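Local coordinates for protein tannase (Lactobacillus plantarum, PDB 3WA7) that hydrolyses the galloyl ester bonds of tannins as a tannin acylhydrolase (EC 3.1.1.20) of the alpha/beta-hydrolase fold, at residues Q25-R30 / V49-L54; T66-M71 / R104-V109; T154-T159 / D196-S201; H410-H415 / D454-D459. One frame throughout, in Å; residues are numbered along the deposited sequence.

Contact 1. Residues Q25-R30 / V49-L54; sequences QYYAAR and VPAAYL
This is an antiparallel strand pairing with a leucine laid over a tyrosine ring, at the end of the hairpin formed by strands 22-33 and 44-50, toward one margin of the large mixed sheet. Tyr27 and Val49 form a hydrogen-bonded pair: Tyr27 N gives to Val49 O at 2.7 Å, and Val49 N returns the bond to Tyr27 O at 2.9 Å. One step on, Tyr26 faces Pro50 as a non-hydrogen-bonded pair; their side chains diverge, though both touch Leu102 of helix 95-103. The strand then ends in a 3-10 turn over 51-54, yet Ala51 N still reaches Gln25 O at 3.0 Å, from above the carbonyl plane. Tyr27 and Val49 point to the same sheet face, and chi1 of -80° turns the Tyr27 ring so that one face meets Leu54 and its edge meets Ala51. Leu54 CG sits 4.0 Å from the centroid of the Tyr27 ring, 11° off its normal, a CH-pi contact. Ala51 CA lies at the ring edge, 3.9 Å from Tyr27 CD1. The turn is thus joined to the strand by one backbone bond, from Ala51 N, together with apolar and CH-pi contacts.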
loop_
_atom_site.group_PDB
_atom_site.type_symbol
_atom_site.label_atom_id
_atom_site.label_comp_id
_atom_site.label_asym_id
_atom_site.label_seq_id
_atom_site.Cartn_x
_atom_site.Cartn_y
_atom_site.Cartn_z
ATOM N N GLN A 25 23.728 -15.733 6.158
ATOM C CA GLN A 25 24.641 -15.563 5.034
ATOM C C GLN A 25 23.871 -15.297 3.746
ATOM O O GLN A 25 22.929 -16.016 3.417
ATOM C CB GLN A 25 25.495 -16.819 4.846
ATOM C CG GLN A 25 26.408 -17.168 6.014
ATOM C CD GLN A 25 27.626 -16.269 6.109
ATOM O OE1 GLN A 25 27.916 -15.490 5.199
ATOM N NE2 GLN A 25 28.357 -16.386 7.213
ATOM N N TYR A 26 24.275 -14.265 3.016
ATOM C CA TYR A 26 23.615 -13.937 1.764
ATOM C C TYR A 26 24.574 -13.231 0.820
ATOM O O TYR A 26 25.714 -12.929 1.182
ATOM C CB TYR A 26 22.386 -13.056 2.029
ATOM C CG TYR A 26 22.691 -11.702 2.634
ATOM C CD1 TYR A 26 22.734 -10.554 1.842
ATOM C CD2 TYR A 26 22.920 -11.566 4.002
ATOM C CE1 TYR A 26 22.992 -9.300 2.402
ATOM C CE2 TYR A 26 23.180 -10.317 4.569
ATOM C CZ TYR A 26 23.213 -9.191 3.764
ATOM O OH TYR A 26 23.466 -7.957 4.327
ATOM N N TYR A 27 24.115 -12.998 -0.404
ATOM C CA TYR A 27 24.912 -12.302 -1.400
ATOM C C TYR A 27 24.133 -11.076 -1.829
ATOM O O TYR A 27 22.904 -11.092 -1.828
ATOM C CB TYR A 27 25.184 -13.196 -2.608
ATOM C CG TYR A 27 26.311 -14.176 -2.388
ATOM C CD1 TYR A 27 26.156 -15.275 -1.544
ATOM C CD2 TYR A 27 27.542 -13.993 -3.016
ATOM C CE1 TYR A 27 27.204 -16.174 -1.332
ATOM C CE2 TYR A 27 28.594 -14.883 -2.811
ATOM C CZ TYR A 27 28.418 -15.968 -1.970
ATOM O OH TYR A 27 29.463 -16.846 -1.777
ATOM N N ALA A 28 24.846 -10.019 -2.197
ATOM C CA ALA A 28 24.200 -8.780 -2.599
ATOM C C ALA A 28 24.767 -8.184 -3.882
ATOM O O ALA A 28 25.968 -8.251 -4.137
ATOM C CB ALA A 28 24.311 -7.760 -1.469
ATOM N N ALA A 29 23.878 -7.612 -4.688
ATOM C CA ALA A 29 24.242 -6.946 -5.935
ATOM C C ALA A 29 23.442 -5.659 -5.837
ATOM O O ALA A 29 22.211 -5.689 -5.875
ATOM C CB ALA A 29 23.802 -7.765 -7.140
ATOM N N ARG A 30 24.133 -4.532 -5.704
ATOM C CA ARG A 30 23.447 -3.260 -5.521
ATOM C C ARG A 30 23.584 -2.207 -6.607
ATOM O O ARG A 30 24.456 -2.278 -7.471
ATOM C CB ARG A 30 23.890 -2.627 -4.201
ATOM C CG ARG A 30 23.816 -3.536 -2.988
ATOM C CD ARG A 30 24.189 -2.748 -1.739
ATOM N NE ARG A 30 24.076 -3.520 -0.503
ATOM C CZ ARG A 30 24.973 -4.398 -0.066
ATOM N NH1 ARG A 30 26.076 -4.641 -0.760
ATOM N NH2 ARG A 30 24.772 -5.021 1.087
ATOM N N VAL A 49 20.383 -12.419 -2.105
ATOM C CA VAL A 49 20.159 -13.848 -2.259
ATOM C C VAL A 49 20.733 -14.697 -1.132
ATOM O O VAL A 49 21.885 -14.518 -0.742
ATOM C CB VAL A 49 20.800 -14.336 -3.583
ATOM C CG1 VAL A 49 20.482 -15.805 -3.814
ATOM C CG2 VAL A 49 20.315 -13.480 -4.749
ATOM N N PRO A 50 19.931 -15.628 -0.589
ATOM C CA PRO A 50 20.438 -16.487 0.487
ATOM C C PRO A 50 21.675 -17.208 -0.052
ATOM O O PRO A 50 21.668 -17.688 -1.184
ATOM C CB PRO A 50 19.274 -17.438 0.741
ATOM C CG PRO A 50 18.074 -16.547 0.482
ATOM C CD PRO A 50 18.487 -15.840 -0.796
ATOM N N ALA A 51 22.726 -17.282 0.756
ATOM C CA ALA A 51 23.971 -17.916 0.333
ATOM C C ALA A 51 23.799 -19.326 -0.233
ATOM O O ALA A 51 24.525 -19.725 -1.144
ATOM C CB ALA A 51 24.960 -17.943 1.500
ATOM N N ALA A 52 22.845 -20.077 0.305
ATOM C CA ALA A 52 22.608 -21.443 -0.150
ATOM C C ALA A 52 22.373 -21.560 -1.652
ATOM O O ALA A 52 22.712 -22.576 -2.258
ATOM C CB ALA A 52 21.423 -22.039 0.598
ATOM N N TYR A 53 21.803 -20.521 -2.253
ATOM C CA TYR A 53 21.497 -20.546 -3.682
ATOM C C TYR A 53 22.707 -20.378 -4.598
ATOM O O TYR A 53 22.575 -20.381 -5.823
ATOM C CB TYR A 53 20.408 -19.508 -3.977
ATOM C CG TYR A 53 19.143 -19.754 -3.166
ATOM C CD1 TYR A 53 18.176 -18.759 -3.009
ATOM C CD2 TYR A 53 18.936 -20.977 -2.520
ATOM C CE1 TYR A 53 17.038 -18.977 -2.219
ATOM C CE2 TYR A 53 17.808 -21.203 -1.735
ATOM C CZ TYR A 53 16.865 -20.201 -1.582
ATOM O OH TYR A 53 15.772 -20.426 -0.770
ATOM N N LEU A 54 23.885 -20.230 -3.999
ATOM C CA LEU A 54 25.128 -20.125 -4.759
ATOM C C LEU A 54 25.907 -21.415 -4.513
ATOM O O LEU A 54 27.049 -21.564 -4.956
ATOM C CB LEU A 54 25.966 -18.925 -4.298
ATOM C CG LEU A 54 25.592 -17.521 -4.789
ATOM C CD1 LEU A 54 25.632 -17.498 -6.304
ATOM C CD2 LEU A 54 24.213 -17.133 -4.286
#

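Contact 2. Residues T66-M71 / R104-V109; sequences TAPILM and RGYVVV
Strands 69-71 and 107-109 run parallel, their axes 4.6 Å apart at closest and inclined by 30°, with Ile69 paired to Val107 and Leu70 to Val108. Three backbone bonds join them: Val107 N to Pro68 O at 2.9 Å, Leu70 N to Val107 O, and Val109 N to Leu70 O. CA-H...O contacts fill in between, as from Ile69 CA to Val107 O. On the face carrying Ile69, Val107 and Val109, Ile69 CG2 lies 3.8 Å from Val109 CG2, the two side chains alongside each other. That Ile69 branch is trans to the backbone N, whereas Ile69 CG1 leans on Val107 CB at 4.2 Å. Selenomethionine Met71 bends at its last torsion (chi3 77°), bringing Met71 CE within 3.7 Å of Val109 CG1. Val143 of helix 131-145 touches Ile69, Met71 and Val109. At the start of the pairing Pro68 CD meets Tyr106 CD2 at 3.8 Å, and the Tyr106 hydroxyl bonds to Asp465 of helix 457-468. Gly105, at positive phi, ends helix 95-103 in a Schellman motif and turns the chain into the second strand. The whole is a beta-alpha-beta crossover, strand 69-72, helix 95-103, strand 107-111, in the central sheet of an alpha/beta-hydrolase.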
loop_
_atom_site.group_PDB
_atom_site.type_symbol
_atom_site.label_atom_id
_atom_site.label_comp_id
_atom_site.label_asym_id
_atom_site.label_seq_id
_atom_site.Cartn_x
_atom_site.Cartn_y
_atom_site.Cartn_z
ATOM N N THR A 66 13.441 -22.246 -7.293
ATOM C CA THR A 66 12.068 -22.144 -6.798
ATOM C C THR A 66 11.770 -21.090 -5.735
ATOM O O THR A 66 10.612 -20.898 -5.369
ATOM C CB THR A 66 11.613 -23.495 -6.221
ATOM O OG1 THR A 66 12.352 -23.773 -5.025
ATOM C CG2 THR A 66 11.860 -24.612 -7.221
ATOM N N ALA A 67 12.798 -20.414 -5.239
ATOM C CA ALA A 67 12.602 -19.415 -4.193
ATOM C C ALA A 67 11.707 -18.254 -4.611
ATOM O O ALA A 67 11.817 -17.737 -5.720
ATOM C CB ALA A 67 13.958 -18.880 -3.724
ATOM N N PRO A 68 10.786 -17.843 -3.723
ATOM C CA PRO A 68 9.904 -16.723 -4.054
ATOM C C PRO A 68 10.779 -15.479 -4.141
ATOM O O PRO A 68 11.827 -15.409 -3.495
ATOM C CB PRO A 68 8.965 -16.650 -2.849
ATOM C CG PRO A 68 8.954 -18.046 -2.322
ATOM C CD PRO A 68 10.395 -18.463 -2.446
ATOM N N ILE A 69 10.365 -14.507 -4.942
ATOM C CA ILE A 69 11.114 -13.266 -5.052
ATOM C C ILE A 69 10.255 -12.163 -4.444
ATOM O O ILE A 69 9.277 -11.715 -5.044
ATOM C CB ILE A 69 11.446 -12.920 -6.522
ATOM C CG1 ILE A 69 12.335 -14.016 -7.120
ATOM C CG2 ILE A 69 12.160 -11.573 -6.595
ATOM C CD1 ILE A 69 12.705 -13.783 -8.577
ATOM N N LEU A 70 10.610 -11.757 -3.230
ATOM C CA LEU A 70 9.880 -10.704 -2.532
ATOM C C LEU A 70 10.372 -9.367 -3.062
ATOM O O LEU A 70 11.579 -9.137 -3.143
ATOM C CB LEU A 70 10.150 -10.781 -1.029
ATOM C CG LEU A 70 9.352 -9.829 -0.133
ATOM C CD1 LEU A 70 7.902 -10.291 -0.067
ATOM C CD2 LEU A 70 9.960 -9.814 1.264
HETATM N N MSE A 71 9.441 -8.494 -3.435
HETATM C CA MSE A 71 9.807 -7.183 -3.950
HETATM C C MSE A 71 9.130 -6.101 -3.126
HETATM O O MSE A 71 8.060 -5.604 -3.476
HETATM C CB MSE A 71 9.433 -7.063 -5.436
HETATM C CG MSE A 71 10.242 -8.007 -6.319
HETATM SE SE MSE A 71 10.037 -7.682 -8.218
HETATM C CE MSE A 71 11.185 -6.126 -8.384
ATOM N N ARG A 104 14.277 -16.883 5.701
ATOM C CA ARG A 104 13.166 -17.741 5.294
ATOM C C ARG A 104 13.395 -18.394 3.928
ATOM O O ARG A 104 12.603 -19.233 3.497
ATOM C CB ARG A 104 11.875 -16.921 5.253
ATOM C CG ARG A 104 10.602 -17.741 5.178
ATOM C CD ARG A 104 10.219 -18.285 6.546
ATOM N NE ARG A 104 8.865 -18.832 6.545
ATOM C CZ ARG A 104 8.082 -18.887 7.618
ATOM N NH1 ARG A 104 8.515 -18.427 8.784
ATOM N NH2 ARG A 104 6.860 -19.392 7.522
ATOM N N GLY A 105 14.467 -18.000 3.247
ATOM C CA GLY A 105 14.778 -18.577 1.950
ATOM C C GLY A 105 14.272 -17.804 0.745
ATOM O O GLY A 105 14.310 -18.304 -0.380
ATOM N N TYR A 106 13.797 -16.583 0.964
ATOM C CA TYR A 106 13.295 -15.773 -0.145
ATOM C C TYR A 106 14.403 -14.948 -0.778
ATOM O O TYR A 106 15.328 -14.505 -0.096
ATOM C CB TYR A 106 12.231 -14.780 0.332
ATOM C CG TYR A 106 11.054 -15.370 1.068
ATOM C CD1 TYR A 106 10.257 -14.565 1.877
ATOM C CD2 TYR A 106 10.733 -16.725 0.965
ATOM C CE1 TYR A 106 9.174 -15.085 2.571
ATOM C CE2 TYR A 106 9.647 -17.259 1.657
ATOM C CZ TYR A 106 8.875 -16.431 2.459
ATOM O OH TYR A 106 7.805 -16.941 3.159
ATOM N N VAL A 107 14.309 -14.753 -2.088
ATOM C CA VAL A 107 15.250 -13.894 -2.782
ATOM C C VAL A 107 14.547 -12.542 -2.647
ATOM O O VAL A 107 13.316 -12.479 -2.670
ATOM C CB VAL A 107 15.390 -14.274 -4.272
ATOM C CG1 VAL A 107 16.017 -13.121 -5.059
ATOM C CG2 VAL A 107 16.270 -15.511 -4.399
ATOM N N VAL A 108 15.309 -11.471 -2.473
ATOM C CA VAL A 108 14.704 -10.154 -2.326
ATOM C C VAL A 108 15.254 -9.154 -3.330
ATOM O O VAL A 108 16.467 -8.975 -3.452
ATOM C CB VAL A 108 14.924 -9.577 -0.900
ATOM C CG1 VAL A 108 14.260 -8.200 -0.781
ATOM C CG2 VAL A 108 14.361 -10.530 0.146
ATOM N N VAL A 109 14.354 -8.524 -4.074
ATOM C CA VAL A 109 14.758 -7.503 -5.029
ATOM C C VAL A 109 14.061 -6.237 -4.549
ATOM O O VAL A 109 12.836 -6.124 -4.606
ATOM C CB VAL A 109 14.325 -7.856 -6.469
ATOM C CG1 VAL A 109 14.690 -6.712 -7.418
ATOM C CG2 VAL A 109 15.029 -9.135 -6.916
#

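Contact 3. Residues T154-T159 / D196-S201; sequences TNRIIT and DIFAVS
Strands 157-159 and 199-201 are parallel neighbours, their axes 4.8 Å apart at closest approach and inclined by 24°, with Ile158 paired to Ala199 and Thr159 to Val200. Ile157 O takes two bonds, from Phe198 N at 3.0 Å and from Ala199 N at 3.2 Å, where the chain bends into the second strand. Further along, Ser201 N reaches Thr159 O at 2.9 Å. Arg156 spreads over one face of the Phe198 ring. Arg156 CD stands 3.5 Å from the ring centroid, almost on the normal, while the guanidinium lies flat but off-centre, its plane 16° from that of the ring, as a cation-pi stack. The bend at chi2 (-67°) folds Arg156 back so that Arg156 NH1 also bonds to Asn155 O at 2.9 Å; these two holds probably fix the rotation of the guanidinium. Ile158 CG1 comes to the edge of the same ring and packs on Ala199 CB. On the reverse side the side chains of Ile157 and Ile197 cross at about a right angle, Ile157 CG2 lying 3.6 Å from Ile197 CG2. Ile197 CD1 comes 3.3 Å from Thr159 OG1, whose hydrogen bond goes to Ser169 of helix 164-174. Helix 131-145 covers Ile157 and Ile197, helix 457-468 covers Ile158, Phe198 and Ala199, and strands 69-72 and 410-414 flank the pair.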
loop_
_atom_site.group_PDB
_atom_site.type_symbol
_atom_site.label_atom_id
_atom_site.label_comp_id
_atom_site.label_asym_id
_atom_site.label_seq_id
_atom_site.Cartn_x
_atom_site.Cartn_y
_atom_site.Cartn_z
ATOM N N THR A 154 11.024 -16.327 -11.015
ATOM C CA THR A 154 10.385 -15.101 -11.488
ATOM C C THR A 154 8.874 -15.243 -11.665
ATOM O O THR A 154 8.180 -14.269 -11.962
ATOM C CB THR A 154 11.017 -14.616 -12.807
ATOM O OG1 THR A 154 10.879 -15.627 -13.812
ATOM C CG2 THR A 154 12.494 -14.305 -12.596
ATOM N N ASN A 155 8.369 -16.457 -11.475
ATOM C CA ASN A 155 6.939 -16.720 -11.579
ATOM C C ASN A 155 6.323 -16.649 -10.185
ATOM O O ASN A 155 5.128 -16.887 -10.002
ATOM C CB ASN A 155 6.696 -18.101 -12.184
ATOM C CG ASN A 155 7.211 -18.206 -13.601
ATOM O OD1 ASN A 155 6.829 -17.417 -14.468
ATOM N ND2 ASN A 155 8.087 -19.174 -13.846
ATOM N N ARG A 156 7.156 -16.313 -9.208
ATOM C CA ARG A 156 6.723 -16.200 -7.820
ATOM C C ARG A 156 7.125 -14.856 -7.215
ATOM O O ARG A 156 7.653 -14.788 -6.101
ATOM C CB ARG A 156 7.317 -17.345 -6.998
ATOM C CG ARG A 156 6.849 -18.718 -7.447
ATOM C CD ARG A 156 5.359 -18.923 -7.182
ATOM N NE ARG A 156 4.936 -20.270 -7.564
ATOM C CZ ARG A 156 4.513 -20.615 -8.777
ATOM N NH1 ARG A 156 4.434 -19.713 -9.747
ATOM N NH2 ARG A 156 4.189 -21.878 -9.027
ATOM N N ILE A 157 6.877 -13.784 -7.964
ATOM C CA ILE A 157 7.184 -12.439 -7.496
ATOM C C ILE A 157 6.046 -12.003 -6.589
ATOM O O ILE A 157 4.878 -12.096 -6.958
ATOM C CB ILE A 157 7.307 -11.440 -8.671
ATOM C CG1 ILE A 157 8.569 -11.747 -9.485
ATOM C CG2 ILE A 157 7.347 -10.009 -8.137
ATOM C CD1 ILE A 157 8.744 -10.862 -10.719
ATOM N N ILE A 158 6.393 -11.548 -5.393
ATOM C CA ILE A 158 5.404 -11.108 -4.424
ATOM C C ILE A 158 5.786 -9.721 -3.955
ATOM O O ILE A 158 6.830 -9.534 -3.339
ATOM C CB ILE A 158 5.356 -12.060 -3.210
ATOM C CG1 ILE A 158 5.065 -13.483 -3.693
ATOM C CG2 ILE A 158 4.274 -11.609 -2.224
ATOM C CD1 ILE A 158 5.137 -14.525 -2.607
ATOM N N THR A 159 4.946 -8.741 -4.267
ATOM C CA THR A 159 5.232 -7.376 -3.855
ATOM C C THR A 159 4.759 -7.125 -2.430
ATOM O O THR A 159 3.873 -7.813 -1.921
ATOM C CB THR A 159 4.557 -6.345 -4.786
ATOM O OG1 THR A 159 3.177 -6.691 -4.972
ATOM C CG2 THR A 159 5.266 -6.296 -6.129
ATOM N N ASP A 196 3.326 -8.757 -14.836
ATOM C CA ASP A 196 2.280 -9.337 -14.006
ATOM C C ASP A 196 3.025 -10.112 -12.923
ATOM O O ASP A 196 4.119 -10.627 -13.166
ATOM C CB ASP A 196 1.385 -10.277 -14.828
ATOM C CG ASP A 196 2.153 -11.429 -15.447
ATOM O OD1 ASP A 196 1.997 -12.575 -14.975
ATOM O OD2 ASP A 196 2.914 -11.186 -16.407
ATOM N N ILE A 197 2.455 -10.180 -11.726
ATOM C CA ILE A 197 3.114 -10.877 -10.630
ATOM C C ILE A 197 2.279 -12.011 -10.050
ATOM O O ILE A 197 1.117 -12.196 -10.412
ATOM C CB ILE A 197 3.500 -9.893 -9.507
ATOM C CG1 ILE A 197 2.247 -9.205 -8.958
ATOM C CG2 ILE A 197 4.499 -8.865 -10.047
ATOM C CD1 ILE A 197 2.524 -8.233 -7.823
ATOM N N PHE A 198 2.888 -12.758 -9.136
ATOM C CA PHE A 198 2.254 -13.910 -8.502
ATOM C C PHE A 198 1.322 -13.590 -7.334
ATOM O O PHE A 198 0.215 -14.122 -7.254
ATOM C CB PHE A 198 3.344 -14.877 -8.031
ATOM C CG PHE A 198 2.817 -16.104 -7.338
ATOM C CD1 PHE A 198 2.119 -17.075 -8.047
ATOM C CD2 PHE A 198 3.048 -16.301 -5.979
ATOM C CE1 PHE A 198 1.659 -18.232 -7.412
ATOM C CE2 PHE A 198 2.592 -17.456 -5.333
ATOM C CZ PHE A 198 1.898 -18.422 -6.053
ATOM N N ALA A 199 1.768 -12.733 -6.425
ATOM C CA ALA A 199 0.948 -12.403 -5.266
ATOM C C ALA A 199 1.195 -10.997 -4.760
ATOM O O ALA A 199 2.244 -10.399 -5.016
ATOM C CB ALA A 199 1.205 -13.411 -4.151
ATOM N N VAL A 200 0.217 -10.484 -4.022
ATOM C CA VAL A 200 0.281 -9.140 -3.473
ATOM C C VAL A 200 0.153 -9.110 -1.955
ATOM O O VAL A 200 -0.753 -9.721 -1.389
ATOM C CB VAL A 200 -0.869 -8.255 -4.028
ATOM C CG1 VAL A 200 -0.930 -6.927 -3.271
ATOM C CG2 VAL A 200 -0.672 -8.005 -5.508
ATOM N N SER A 201 1.074 -8.403 -1.308
ATOM C CA SER A 201 1.020 -8.199 0.130
ATOM C C SER A 201 0.934 -6.684 0.272
ATOM O O SER A 201 1.751 -5.950 -0.296
ATOM C CB SER A 201 2.277 -8.706 0.834
ATOM O OG SER A 201 2.239 -8.317 2.197
#

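Contact 4. Residues H410-H415 / D454-D459; sequences HWRIRH and DYDLGD
Arg412 puts CG trans to its backbone N (chi1 -176°) and stays extended to NE, reaching out to Asp456, whose carboxylate comes from the opposite direction with CG held between N and the carbonyl carbon (chi1 55°). They form a salt-bridge network with Arg414 that ties strand 410-414 of the alpha/beta-hydrolase sheet to the start of helix 457-468, Asp456 being at the N-cap position but making no capping bond. Arg412 grips end-on, both terminal nitrogens on a single oxygen: Arg412 NH2 lies 2.8 Å and Arg412 NH1 3.2 Å from Asp456 OD2. That oxygen is in the guanidinium plane, but the nitrogens meet it from above the carboxylate plane, both from one face. The other oxygen, Asp456 OD1, bonds to Tyr203. The Arg414 guanidinium lies over one face of that of Arg412, its CZ 3.5 Å above the plane and offset toward the rim, both arginines gathered round Asp456; Arg414 NH2 also salt-bridges Asp442. The salt bridge from Arg414 NE to Asp456 OD2 is long, 3.9 Å, with the oxygen well out of the guanidinium plane. Tyr455 OH approaches Arg414 CB. A water at the edge of the Arg414 guanidinium accepts from Arg414 NE at 3.0 Å and donates to Asp456 OD2 at 2.7 Å.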
loop_
_atom_site.group_PDB
_atom_site.type_symbol
_atom_site.label_atom_id
_atom_site.label_comp_id
_atom_site.label_asym_id
_atom_site.label_seq_id
_atom_site.Cartn_x
_atom_site.Cartn_y
_atom_site.Cartn_z
ATOM N N HIS A 410 -3.385 -14.147 -5.924
ATOM C CA HIS A 410 -3.299 -14.240 -4.465
ATOM C C HIS A 410 -3.027 -12.898 -3.796
ATOM O O HIS A 410 -2.051 -12.220 -4.127
ATOM C CB HIS A 410 -2.192 -15.229 -4.097
ATOM C CG HIS A 410 -2.239 -16.496 -4.892
ATOM N ND1 HIS A 410 -3.235 -17.435 -4.736
ATOM C CD2 HIS A 410 -1.439 -16.956 -5.884
ATOM C CE1 HIS A 410 -3.047 -18.420 -5.599
ATOM N NE2 HIS A 410 -1.965 -18.153 -6.306
ATOM N N TRP A 411 -3.874 -12.543 -2.830
ATOM C CA TRP A 411 -3.760 -11.269 -2.122
ATOM C C TRP A 411 -3.812 -11.377 -0.600
ATOM O O TRP A 411 -4.593 -12.154 -0.048
ATOM C CB TRP A 411 -4.896 -10.327 -2.545
ATOM C CG TRP A 411 -4.951 -10.028 -4.004
ATOM C CD1 TRP A 411 -5.205 -10.913 -5.013
ATOM C CD2 TRP A 411 -4.718 -8.762 -4.630
ATOM N NE1 TRP A 411 -5.139 -10.275 -6.227
ATOM C CE2 TRP A 411 -4.842 -8.955 -6.022
ATOM C CE3 TRP A 411 -4.418 -7.481 -4.149
ATOM C CZ2 TRP A 411 -4.673 -7.912 -6.946
ATOM C CZ3 TRP A 411 -4.250 -6.443 -5.067
ATOM C CH2 TRP A 411 -4.379 -6.669 -6.450
ATOM N N ARG A 412 -2.990 -10.574 0.070
ATOM C CA ARG A 412 -2.978 -10.514 1.528
ATOM C C ARG A 412 -3.012 -9.035 1.888
ATOM O O ARG A 412 -2.082 -8.282 1.585
ATOM C CB ARG A 412 -1.728 -11.165 2.125
ATOM C CG ARG A 412 -1.755 -11.183 3.657
ATOM C CD ARG A 412 -0.603 -11.997 4.235
ATOM N NE ARG A 412 -0.726 -12.204 5.678
ATOM C CZ ARG A 412 -0.383 -11.314 6.606
ATOM N NH1 ARG A 412 0.111 -10.136 6.254
ATOM N NH2 ARG A 412 -0.526 -11.609 7.891
ATOM N N ILE A 413 -4.099 -8.620 2.525
ATOM C CA ILE A 413 -4.280 -7.228 2.897
ATOM C C ILE A 413 -4.482 -7.055 4.394
ATOM O O ILE A 413 -5.211 -7.824 5.023
ATOM C CB ILE A 413 -5.510 -6.639 2.179
ATOM C CG1 ILE A 413 -5.369 -6.832 0.664
ATOM C CG2 ILE A 413 -5.679 -5.169 2.546
ATOM C CD1 ILE A 413 -6.594 -6.415 -0.117
ATOM N N ARG A 414 -3.829 -6.040 4.952
ATOM C CA ARG A 414 -3.942 -5.729 6.372
ATOM C C ARG A 414 -4.087 -4.222 6.565
ATOM O O ARG A 414 -3.480 -3.433 5.839
ATOM C CB ARG A 414 -2.700 -6.213 7.137
ATOM C CG ARG A 414 -2.565 -7.725 7.265
ATOM C CD ARG A 414 -3.632 -8.294 8.196
ATOM N NE ARG A 414 -3.501 -9.738 8.395
ATOM C CZ ARG A 414 -3.864 -10.665 7.511
ATOM N NH1 ARG A 414 -4.389 -10.317 6.343
ATOM N NH2 ARG A 414 -3.715 -11.952 7.805
ATOM N N HIS A 415 -4.918 -3.831 7.527
ATOM C CA HIS A 415 -5.121 -2.427 7.869
ATOM C C HIS A 415 -5.422 -2.419 9.363
ATOM O O HIS A 415 -6.387 -3.036 9.802
ATOM C CB HIS A 415 -6.304 -1.814 7.105
ATOM C CG HIS A 415 -6.497 -0.351 7.377
ATOM N ND1 HIS A 415 -6.027 0.634 6.535
ATOM C CD2 HIS A 415 -7.067 0.290 8.425
ATOM C CE1 HIS A 415 -6.298 1.819 7.054
ATOM N NE2 HIS A 415 -6.928 1.638 8.200
ATOM N N ASP A 454 4.403 -4.558 8.104
ATOM C CA ASP A 454 5.432 -5.549 8.426
ATOM C C ASP A 454 5.527 -5.904 9.913
ATOM O O ASP A 454 6.609 -6.221 10.408
ATOM C CB ASP A 454 6.798 -5.044 7.943
ATOM C CG ASP A 454 6.895 -4.957 6.424
ATOM O OD1 ASP A 454 5.846 -4.858 5.758
ATOM O OD2 ASP A 454 8.028 -4.971 5.896
ATOM N N TYR A 455 4.401 -5.872 10.617
ATOM C CA TYR A 455 4.385 -6.177 12.049
ATOM C C TYR A 455 3.958 -7.608 12.366
ATOM O O TYR A 455 3.898 -7.998 13.534
ATOM C CB TYR A 455 3.449 -5.194 12.762
ATOM C CG TYR A 455 2.130 -5.012 12.046
ATOM C CD1 TYR A 455 1.182 -6.032 12.018
ATOM C CD2 TYR A 455 1.853 -3.837 11.344
ATOM C CE1 TYR A 455 -0.006 -5.896 11.309
ATOM C CE2 TYR A 455 0.666 -3.690 10.631
ATOM C CZ TYR A 455 -0.258 -4.725 10.617
ATOM O OH TYR A 455 -1.422 -4.597 9.894
ATOM N N ASP A 456 3.679 -8.387 11.326
ATOM C CA ASP A 456 3.224 -9.768 11.478
ATOM C C ASP A 456 3.963 -10.701 10.524
ATOM O O ASP A 456 3.339 -11.532 9.865
ATOM C CB ASP A 456 1.732 -9.827 11.160
ATOM C CG ASP A 456 1.420 -9.264 9.786
ATOM O OD1 ASP A 456 2.363 -8.768 9.134
ATOM O OD2 ASP A 456 0.248 -9.306 9.355
ATOM N N LEU A 457 5.283 -10.576 10.454
ATOM C CA LEU A 457 6.067 -11.395 9.536
ATOM C C LEU A 457 5.851 -12.904 9.650
ATOM O O LEU A 457 5.915 -13.618 8.645
ATOM C CB LEU A 457 7.555 -11.053 9.673
ATOM C CG LEU A 457 7.877 -9.576 9.404
ATOM C CD1 LEU A 457 9.387 -9.376 9.408
ATOM C CD2 LEU A 457 7.284 -9.143 8.065
ATOM N N GLY A 458 5.596 -13.394 10.860
ATOM C CA GLY A 458 5.367 -14.819 11.033
ATOM C C GLY A 458 4.179 -15.289 10.210
ATOM O O GLY A 458 4.236 -16.330 9.548
ATOM N N ASP A 459 3.099 -14.512 10.243
ATOM C CA ASP A 459 1.896 -14.852 9.492
ATOM C C ASP A 459 2.082 -14.563 7.999
ATOM O O ASP A 459 1.611 -15.320 7.156
ATOM C CB ASP A 459 0.691 -14.063 10.013
ATOM C CG ASP A 459 0.266 -14.491 11.405
ATOM O OD1 ASP A 459 -0.670 -13.872 11.955
ATOM O OD2 ASP A 459 0.855 -15.447 11.950
HETATM O O HOH W 1 -1.893 -9.523 10.902
HETATM O O HOH W 2 -2.897 -12.086 10.857
#

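All four contacts reach the same nine-stranded mixed sheet. Contacts 1 to 3 follow one another along the chain, and contact 4 closes it with strand 410-414 and the C-terminal helix 457-468. Contact 1 lies toward the antiparallel margin and touches contact 2, centres about 11 Å apart, through Tyr53 and Gly105. Contacts 2 and 3, centres about 10 Å apart, are joined by the backbone bonds of Ile69 and Met71 with Ile158; contacts 3 and 4, centres about 14 Å apart, by those of Val200 with His410 and Arg412. Helix 457-468, whose first turn belongs to contact 4, also packs against contacts 2 and 3. Strand 157-160 leads to a probable nucleophile elbow at Ser163, consistent with a serine esterase.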